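Local coordinates for protein adenylate cyclase (Hippeastrum hybrid cultivar, PDB 6YP4) that acts chiefly as a triphosphatase of the CYTH family, with hydrolysis of triphosphate compounds dominant over the adenylate cyclase activity its name suggests, at residues 9-15 with 160-164; 130-135 with 195-200. One frame throughout, in Å; residues are numbered along the deposited sequence. Where two conformers were deposited one is given.

Contact 1 of 2, residues 9-15 with 160-164; sequences LPSPSAH and SYEIE. With GCP (phosphomethylphosphonic acid guanylate ester), chain B.
The carbonyl oxygen of Leu9 and the backbone N of Tyr161 are joined by one water, which donates to Leu9 O at 2.7 Å and accepts from Tyr161 N. A direct bond, Leu9 N to Tyr161 O at 2.9 Å, lies beside this bridge. The two links hold residue 9 to strand 158-166 just before the chain turns into helix 12-22. Ser11 caps that helix: its OG, at the N-cap position, accepts from Ala14 N at 3.1 Å (N-H...O 163°), and its O is bonded to His15 N. Tyr161 meets this helix start with its whole ring. Ser11 O stands 3.9 Å above one ring face, toward the rim, while Pro12 CG comes to 3.3 Å from Tyr161 OH, the two side chains crossing at about a right angle. His15, at the end of the first turn, approaches with its CG anti to the backbone N (chi1 176°), which sets CG 3.4 Å from Tyr161 CD1; the two rings are inclined at 43°, their planes oblique. At the base of the tyrosine ring, the CB atoms of Leu9 and Tyr161 are in contact. Ile163, two residues along, packs on Leu18 and Leu22 of the same helix. The alternate residues Glu162 and Glu164 serve the tunnel of this CYTH fold instead, both salt-bridged to Lys195, and Glu164 belongs to the nucleotide pocket. Strand 158-166 thus separates two chemistries: backbone bonds and ring packing seat the helix outside, while Glu162 and Glu164 face Lys195 and the bound nucleotide on the inside.

Contact 2 of 2, residues 130-135 with 195-200; sequences LGGFRN and KFAVFR. With GCP (phosphomethylphosphonic acid guanylate ester), chain B.
Phe133 and Phe199 form the apolar centre where strand 127-141, part of the antiparallel tunnel sheet of the CYTH fold, meets the C-terminal helix 195-201; the short segments run at 123° to each other. Phe133 CE2 lies 3.7 Å from Phe199 CB, the ring planes inclined at 46°, and Phe133 CZ presses on Lys195 CB. With CG between its backbone N and carbonyl carbon (chi1 56°), Phe133 can reach both helix residues. Phe199 extends to the backbone beyond: its CZ is 3.4 Å from Leu130 O, which lies at the ring edge, and 3.5 Å from Gly132 N. Gly131 suits this site, since a side-chain carbon there would crowd both Phe199 CZ and the preceding carbonyl. With an alanine in place of Phe199, a gap would probably open beside the glycines, and Phe133 would be left without the Phe199 ring on its helix side. Among polar groups, Lys195 bends at its last torsion and NZ donates to GCP O2G at 3.2 Å while pairing with Asp151; Asn135 is bonded to Thr153, Gln32 and Asp151. At the far end, Leu130 CD1 sits over the centre of the Arg200 guanidinium, 3.7 Å from CZ.

How the contacts relate
From the N terminus, residues 9-15 come first and wait until 160-164 to close the longer loop, 144 residues that take in most of the strands of the sheet. Residues 130-135 fall within that loop, but their partner 195-200 comes after it, so contact 2 closes a 59-residue loop that crosses contact 1 and does not nest in it. Contact 1 ties the beginning of helix 12-22 to the sheet; contact 2 ties the final helix to it. Their centres are about 17 Å apart, and they meet at the bound nucleotide analogue, where Lys195 of one joins the two glutamates of the other.

Contact 1 of 2, residues 9-15 with 160-164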
loop_
_atom_site.group_PDB
_atom_site.type_symbol
_atom_site.label_atom_id
_atom_site.label_comp_id
_atom_site.label_asym_id
_atom_site.label_seq_id
_atom_site.Cartn_x
_atom_site.Cartn_y
_atom_site.Cartn_z
ATOM N N LEU A 9 -8.980 -9.825 17.651
ATOM C CA LEU A 9 -9.273 -9.208 18.940
ATOM C C LEU A 9 -10.680 -9.597 19.414
ATOM O O LEU A 9 -11.610 -9.688 18.598
ATOM C CB LEU A 9 -9.168 -7.687 18.857
ATOM C CG LEU A 9 -7.952 -7.187 18.072
ATOM C CD1 LEU A 9 -7.932 -5.689 18.067
ATOM C CD2 LEU A 9 -6.691 -7.707 18.712
ATOM N N PRO A 10 -10.873 -9.773 20.728
ATOM C CA PRO A 10 -12.170 -10.291 21.227
ATOM C C PRO A 10 -13.318 -9.290 21.276
ATOM O O PRO A 10 -14.474 -9.723 21.373
ATOM C CB PRO A 10 -11.839 -10.770 22.658
ATOM C CG PRO A 10 -10.581 -10.023 23.038
ATOM C CD PRO A 10 -9.808 -9.829 21.751
ATOM N N SER A 11 -13.081 -7.985 21.272
ATOM C CA SER A 11 -14.107 -7.094 21.791
ATOM C C SER A 11 -13.889 -5.699 21.251
ATOM O O SER A 11 -12.771 -5.357 20.834
ATOM C CB SER A 11 -14.079 -7.061 23.327
ATOM O OG SER A 11 -12.871 -6.433 23.738
ATOM N N PRO A 12 -14.918 -4.854 21.277
ATOM C CA PRO A 12 -14.726 -3.421 20.994
ATOM C C PRO A 12 -13.680 -2.759 21.873
ATOM O O PRO A 12 -12.897 -1.939 21.388
ATOM C CB PRO A 12 -16.117 -2.829 21.256
ATOM C CG PRO A 12 -17.065 -3.975 20.935
ATOM C CD PRO A 12 -16.337 -5.202 21.469
ATOM N N SER A 13 -13.661 -3.075 23.164
ATOM C CA SER A 13 -12.720 -2.419 24.061
ATOM C C SER A 13 -11.288 -2.771 23.695
ATOM O O SER A 13 -10.408 -1.897 23.707
ATOM C CB SER A 13 -13.040 -2.776 25.527
ATOM O OG SER A 13 -12.830 -4.149 25.834
ATOM N N ALA A 14 -11.032 -4.026 23.312
ATOM C CA ALA A 14 -9.671 -4.356 22.890
ATOM C C ALA A 14 -9.304 -3.593 21.629
ATOM O O ALA A 14 -8.188 -3.081 21.517
ATOM C CB ALA A 14 -9.501 -5.858 22.673
ATOM N N HIS A 15 -10.245 -3.480 20.684
ATOM C CA HIS A 15 -9.989 -2.740 19.447
ATOM C C HIS A 15 -9.710 -1.267 19.733
ATOM O O HIS A 15 -8.795 -0.669 19.146
ATOM C CB HIS A 15 -11.186 -2.892 18.500
ATOM C CG HIS A 15 -11.077 -2.088 17.238
ATOM N ND1 HIS A 15 -11.527 -0.787 17.141
ATOM C CD2 HIS A 15 -10.579 -2.405 16.018
ATOM C CE1 HIS A 15 -11.298 -0.334 15.917
ATOM N NE2 HIS A 15 -10.730 -1.298 15.216
ATOM N N SER A 160 -16.491 -8.422 13.796
ATOM C CA SER A 160 -15.234 -8.988 14.262
ATOM C C SER A 160 -14.130 -7.951 14.095
ATOM O O SER A 160 -14.261 -7.005 13.316
ATOM C CB SER A 160 -14.871 -10.271 13.507
ATOM O OG SER A 160 -14.404 -9.991 12.202
ATOM N N TYR A 161 -13.048 -8.135 14.849
ATOM C CA TYR A 161 -11.906 -7.224 14.831
ATOM C C TYR A 161 -10.640 -8.046 14.634
ATOM O O TYR A 161 -10.466 -9.083 15.288
ATOM C CB TYR A 161 -11.816 -6.418 16.135
ATOM C CG TYR A 161 -13.104 -5.735 16.550
ATOM C CD1 TYR A 161 -13.343 -4.402 16.218
ATOM C CD2 TYR A 161 -14.072 -6.411 17.296
ATOM C CE1 TYR A 161 -14.509 -3.772 16.597
ATOM C CE2 TYR A 161 -15.241 -5.790 17.674
ATOM C CZ TYR A 161 -15.451 -4.468 17.325
ATOM O OH TYR A 161 -16.621 -3.843 17.699
ATOM N N GLU A 162 -9.764 -7.608 13.725
ATOM C CA GLU A 162 -8.514 -8.317 13.525
ATOM C C GLU A 162 -7.393 -7.310 13.371
ATOM O O GLU A 162 -7.616 -6.140 13.032
ATOM C CB GLU A 162 -8.504 -9.224 12.289
ATOM C CG GLU A 162 -9.674 -10.161 12.144
ATOM C CD GLU A 162 -9.781 -10.718 10.739
ATOM O OE1 GLU A 162 -8.793 -11.313 10.267
ATOM O OE2 GLU A 162 -10.837 -10.528 10.109
ATOM N N ILE A 163 -6.178 -7.784 13.597
ATOM C CA ILE A 163 -4.986 -7.065 13.160
ATOM C C ILE A 163 -4.126 -8.013 12.334
ATOM O O ILE A 163 -4.003 -9.200 12.662
ATOM C CB ILE A 163 -4.205 -6.461 14.346
ATOM C CG1 ILE A 163 -3.054 -5.589 13.797
ATOM C CG2 ILE A 163 -3.699 -7.544 15.280
ATOM C CD1 ILE A 163 -2.731 -4.383 14.636
ATOM N N GLU A 164 -3.553 -7.495 11.239
ATOM C CA GLU A 164 -2.844 -8.324 10.274
ATOM C C GLU A 164 -1.599 -7.601 9.785
ATOM O O GLU A 164 -1.537 -6.372 9.816
ATOM C CB GLU A 164 -3.729 -8.682 9.080
ATOM C CG GLU A 164 -5.046 -9.305 9.521
ATOM C CD GLU A 164 -6.015 -9.489 8.389
ATOM O OE1 GLU A 164 -5.679 -9.099 7.246
ATOM O OE2 GLU A 164 -7.117 -10.012 8.651
HETATM P PG GCP B . -7.757 -10.190 4.651
HETATM O O1G GCP B . -7.373 -10.762 5.983
HETATM O O2G GCP B . -8.860 -9.167 4.812
HETATM O O3G GCP B . -8.208 -11.300 3.735
HETATM C C3B GCP B . -6.286 -9.368 3.946
HETATM P PB GCP B . -6.724 -8.726 2.263
HETATM O O1B GCP B . -7.595 -9.678 1.497
HETATM O O2B GCP B . -7.340 -7.351 2.356
HETATM O O3A GCP B . -5.288 -8.601 1.472
HETATM P PA GCP B . -5.216 -7.760 0.062
HETATM O O1A GCP B . -4.351 -8.573 -0.885
HETATM O O2A GCP B . -6.625 -7.657 -0.484
HETATM O "O5'" GCP B . -4.604 -6.211 0.343
HETATM C "C5'" GCP B . -4.017 -5.928 1.606
HETATM C "C4'" GCP B . -2.675 -6.750 1.819
HETATM O "O4'" GCP B . -1.720 -6.737 0.586
HETATM C "C3'" GCP B . -2.005 -6.213 2.765
HETATM O "O3'" GCP B . -1.461 -7.240 3.631
HETATM C "C2'" GCP B . -0.823 -5.254 2.062
HETATM O "O2'" GCP B . 0.465 -5.323 2.782
HETATM C "C1'" GCP B . -0.704 -5.571 0.831
HETATM N N9 GCP B . -1.039 -4.375 -0.041
HETATM C C8 GCP B . -2.268 -4.228 -0.549
HETATM N N7 GCP B . -2.306 -3.098 -1.279
HETATM C C5 GCP B . -1.087 -2.539 -1.220
HETATM C C6 GCP B . -0.565 -1.376 -1.782
HETATM O O6 GCP B . -1.252 -0.682 -2.457
HETATM N N1 GCP B . 0.706 -1.041 -1.563
HETATM C C2 GCP B . 1.493 -1.837 -0.790
HETATM N N2 GCP B . 2.867 -1.370 -0.620
HETATM N N3 GCP B . 0.985 -2.972 -0.239
HETATM C C4 GCP B . -0.305 -3.322 -0.456
HETATM O O HOH W 1 -13.569 -10.181 16.858
#

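Contact 2 of 2, residues 130-135 with 195-200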
loop_
_atom_site.group_PDB
_atom_site.type_symbol
_atom_site.label_atom_id
_atom_site.label_comp_id
_atom_site.label_asym_id
_atom_site.label_seq_id
_atom_site.Cartn_x
_atom_site.Cartn_y
_atom_site.Cartn_z
ATOM N N LEU A 130 -22.647 -13.344 -4.766
ATOM C CA LEU A 130 -22.842 -14.027 -3.495
ATOM C C LEU A 130 -23.216 -13.075 -2.364
ATOM O O LEU A 130 -23.544 -13.539 -1.274
ATOM C CB LEU A 130 -21.572 -14.813 -3.121
ATOM C CG LEU A 130 -20.970 -15.765 -4.160
ATOM C CD1 LEU A 130 -19.811 -16.538 -3.566
ATOM C CD2 LEU A 130 -22.022 -16.745 -4.670
ATOM N N GLY A 131 -23.229 -11.774 -2.614
ATOM C CA GLY A 131 -23.370 -10.783 -1.570
ATOM C C GLY A 131 -22.016 -10.293 -1.095
ATOM O O GLY A 131 -20.997 -10.443 -1.777
ATOM N N GLY A 132 -22.003 -9.721 0.100
ATOM C CA GLY A 132 -20.753 -9.204 0.625
ATOM C C GLY A 132 -20.900 -8.603 2.001
ATOM O O GLY A 132 -21.874 -8.864 2.712
ATOM N N PHE A 133 -19.911 -7.793 2.375
ATOM C CA PHE A 133 -19.862 -7.204 3.706
ATOM C C PHE A 133 -18.962 -5.975 3.669
ATOM O O PHE A 133 -18.241 -5.735 2.700
ATOM C CB PHE A 133 -19.381 -8.214 4.762
ATOM C CG PHE A 133 -18.036 -8.828 4.458
ATOM C CD1 PHE A 133 -16.860 -8.245 4.930
ATOM C CD2 PHE A 133 -17.943 -9.995 3.702
ATOM C CE1 PHE A 133 -15.610 -8.803 4.637
ATOM C CE2 PHE A 133 -16.693 -10.564 3.418
ATOM C CZ PHE A 133 -15.527 -9.959 3.883
ATOM N N ARG A 134 -19.001 -5.220 4.766
ATOM C CA ARG A 134 -18.342 -3.933 4.928
ATOM C C ARG A 134 -17.152 -4.089 5.884
ATOM O O ARG A 134 -17.158 -4.956 6.764
ATOM C CB ARG A 134 -19.363 -2.904 5.463
ATOM C CG ARG A 134 -18.850 -1.544 5.946
ATOM C CD ARG A 134 -19.963 -0.793 6.723
ATOM N NE ARG A 134 -19.729 0.652 6.854
ATOM C CZ ARG A 134 -19.207 1.242 7.928
ATOM N NH1 ARG A 134 -19.034 2.562 7.951
ATOM N NH2 ARG A 134 -18.860 0.522 8.986
ATOM N N ASN A 135 -16.123 -3.262 5.704
ATOM C CA ASN A 135 -14.973 -3.329 6.602
ATOM C C ASN A 135 -14.309 -1.960 6.681
ATOM O O ASN A 135 -14.113 -1.305 5.652
ATOM C CB ASN A 135 -13.969 -4.395 6.130
ATOM C CG ASN A 135 -12.745 -4.523 7.043
ATOM O OD1 ASN A 135 -12.826 -5.082 8.146
ATOM N ND2 ASN A 135 -11.585 -4.050 6.562
ATOM N N LYS A 195 -11.898 -13.733 6.412
ATOM C CA LYS A 195 -13.188 -13.049 6.374
ATOM C C LYS A 195 -14.123 -13.693 5.359
ATOM O O LYS A 195 -15.339 -13.740 5.575
ATOM C CB LYS A 195 -13.033 -11.557 6.072
ATOM C CG LYS A 195 -12.062 -10.854 6.957
ATOM C CD LYS A 195 -11.799 -9.455 6.451
ATOM C CE LYS A 195 -11.365 -8.593 7.591
ATOM N NZ LYS A 195 -9.908 -8.785 7.766
ATOM N N PHE A 196 -13.581 -14.200 4.249
ATOM C CA PHE A 196 -14.440 -14.835 3.252
ATOM C C PHE A 196 -15.106 -16.067 3.835
ATOM O O PHE A 196 -16.320 -16.253 3.706
ATOM C CB PHE A 196 -13.633 -15.199 2.002
ATOM C CG PHE A 196 -14.447 -15.847 0.908
ATOM C CD1 PHE A 196 -15.484 -15.165 0.294
ATOM C CD2 PHE A 196 -14.159 -17.140 0.484
ATOM C CE1 PHE A 196 -16.226 -15.762 -0.729
ATOM C CE2 PHE A 196 -14.894 -17.739 -0.542
ATOM C CZ PHE A 196 -15.930 -17.048 -1.144
ATOM N N ALA A 197 -14.320 -16.915 4.495
ATOM C CA ALA A 197 -14.861 -18.115 5.123
ATOM C C ALA A 197 -15.937 -17.773 6.143
ATOM O O ALA A 197 -16.976 -18.443 6.208
ATOM C CB ALA A 197 -13.729 -18.908 5.785
ATOM N N VAL A 198 -15.695 -16.748 6.964
ATOM C CA VAL A 198 -16.673 -16.340 7.970
ATOM C C VAL A 198 -17.948 -15.835 7.298
ATOM O O VAL A 198 -19.068 -16.162 7.722
ATOM C CB VAL A 198 -16.062 -15.280 8.909
ATOM C CG1 VAL A 198 -17.140 -14.642 9.754
ATOM C CG2 VAL A 198 -14.977 -15.900 9.800
ATOM N N PHE A 199 -17.793 -15.024 6.247
ATOM C CA PHE A 199 -18.946 -14.566 5.480
ATOM C C PHE A 199 -19.793 -15.741 5.014
ATOM O O PHE A 199 -20.987 -15.821 5.327
ATOM C CB PHE A 199 -18.477 -13.734 4.286
ATOM C CG PHE A 199 -19.562 -13.437 3.287
ATOM C CD1 PHE A 199 -19.446 -13.880 1.971
ATOM C CD2 PHE A 199 -20.686 -12.708 3.658
ATOM C CE1 PHE A 199 -20.428 -13.608 1.038
ATOM C CE2 PHE A 199 -21.688 -12.424 2.724
ATOM C CZ PHE A 199 -21.556 -12.880 1.413
ATOM N N ARG A 200 -19.179 -16.685 4.290
ATOM C CA ARG A 200 -19.932 -17.820 3.753
ATOM C C ARG A 200 -20.546 -18.666 4.859
ATOM O O ARG A 200 -21.633 -19.228 4.675
ATOM C CB ARG A 200 -19.031 -18.686 2.865
ATOM C CG ARG A 200 -18.436 -17.948 1.661
ATOM C CD ARG A 200 -19.523 -17.517 0.673
ATOM N NE ARG A 200 -19.893 -18.593 -0.246
ATOM C CZ ARG A 200 -21.088 -18.715 -0.817
ATOM N NH1 ARG A 200 -22.043 -17.830 -0.553
ATOM N NH2 ARG A 200 -21.335 -19.733 -1.640
HETATM P PG GCP B . -7.757 -10.190 4.651
HETATM O O1G GCP B . -7.373 -10.762 5.983
HETATM O O2G GCP B . -8.860 -9.167 4.812
HETATM O O3G GCP B . -8.208 -11.300 3.735
HETATM C C3B GCP B . -6.286 -9.368 3.946
HETATM P PB GCP B . -6.724 -8.726 2.263
HETATM O O1B GCP B . -7.595 -9.678 1.497
HETATM O O2B GCP B . -7.340 -7.351 2.356
HETATM O O3A GCP B . -5.288 -8.601 1.472
HETATM P PA GCP B . -5.216 -7.760 0.062
HETATM O O1A GCP B . -4.351 -8.573 -0.885
HETATM O O2A GCP B . -6.625 -7.657 -0.484
HETATM O "O5'" GCP B . -4.604 -6.211 0.343
HETATM C "C5'" GCP B . -4.017 -5.928 1.606
HETATM C "C4'" GCP B . -2.675 -6.750 1.819
HETATM O "O4'" GCP B . -1.720 -6.737 0.586
HETATM C "C3'" GCP B . -2.005 -6.213 2.765
HETATM O "O3'" GCP B . -1.461 -7.240 3.631
HETATM C "C2'" GCP B . -0.823 -5.254 2.062
HETATM O "O2'" GCP B . 0.465 -5.323 2.782
HETATM C "C1'" GCP B . -0.704 -5.571 0.831
HETATM N N9 GCP B . -1.039 -4.375 -0.041
HETATM C C8 GCP B . -2.268 -4.228 -0.549
HETATM N N7 GCP B . -2.306 -3.098 -1.279
HETATM C C5 GCP B . -1.087 -2.539 -1.220
HETATM C C6 GCP B . -0.565 -1.376 -1.782
HETATM O O6 GCP B . -1.252 -0.682 -2.457
HETATM N N1 GCP B . 0.706 -1.041 -1.563
HETATM C C2 GCP B . 1.493 -1.837 -0.790
HETATM N N2 GCP B . 2.867 -1.370 -0.620
HETATM N N3 GCP B . 0.985 -2.972 -0.239
HETATM C C4 GCP B . -0.305 -3.322 -0.456
HETATM O O HOH W 2 -24.711 -16.583 -1.187
#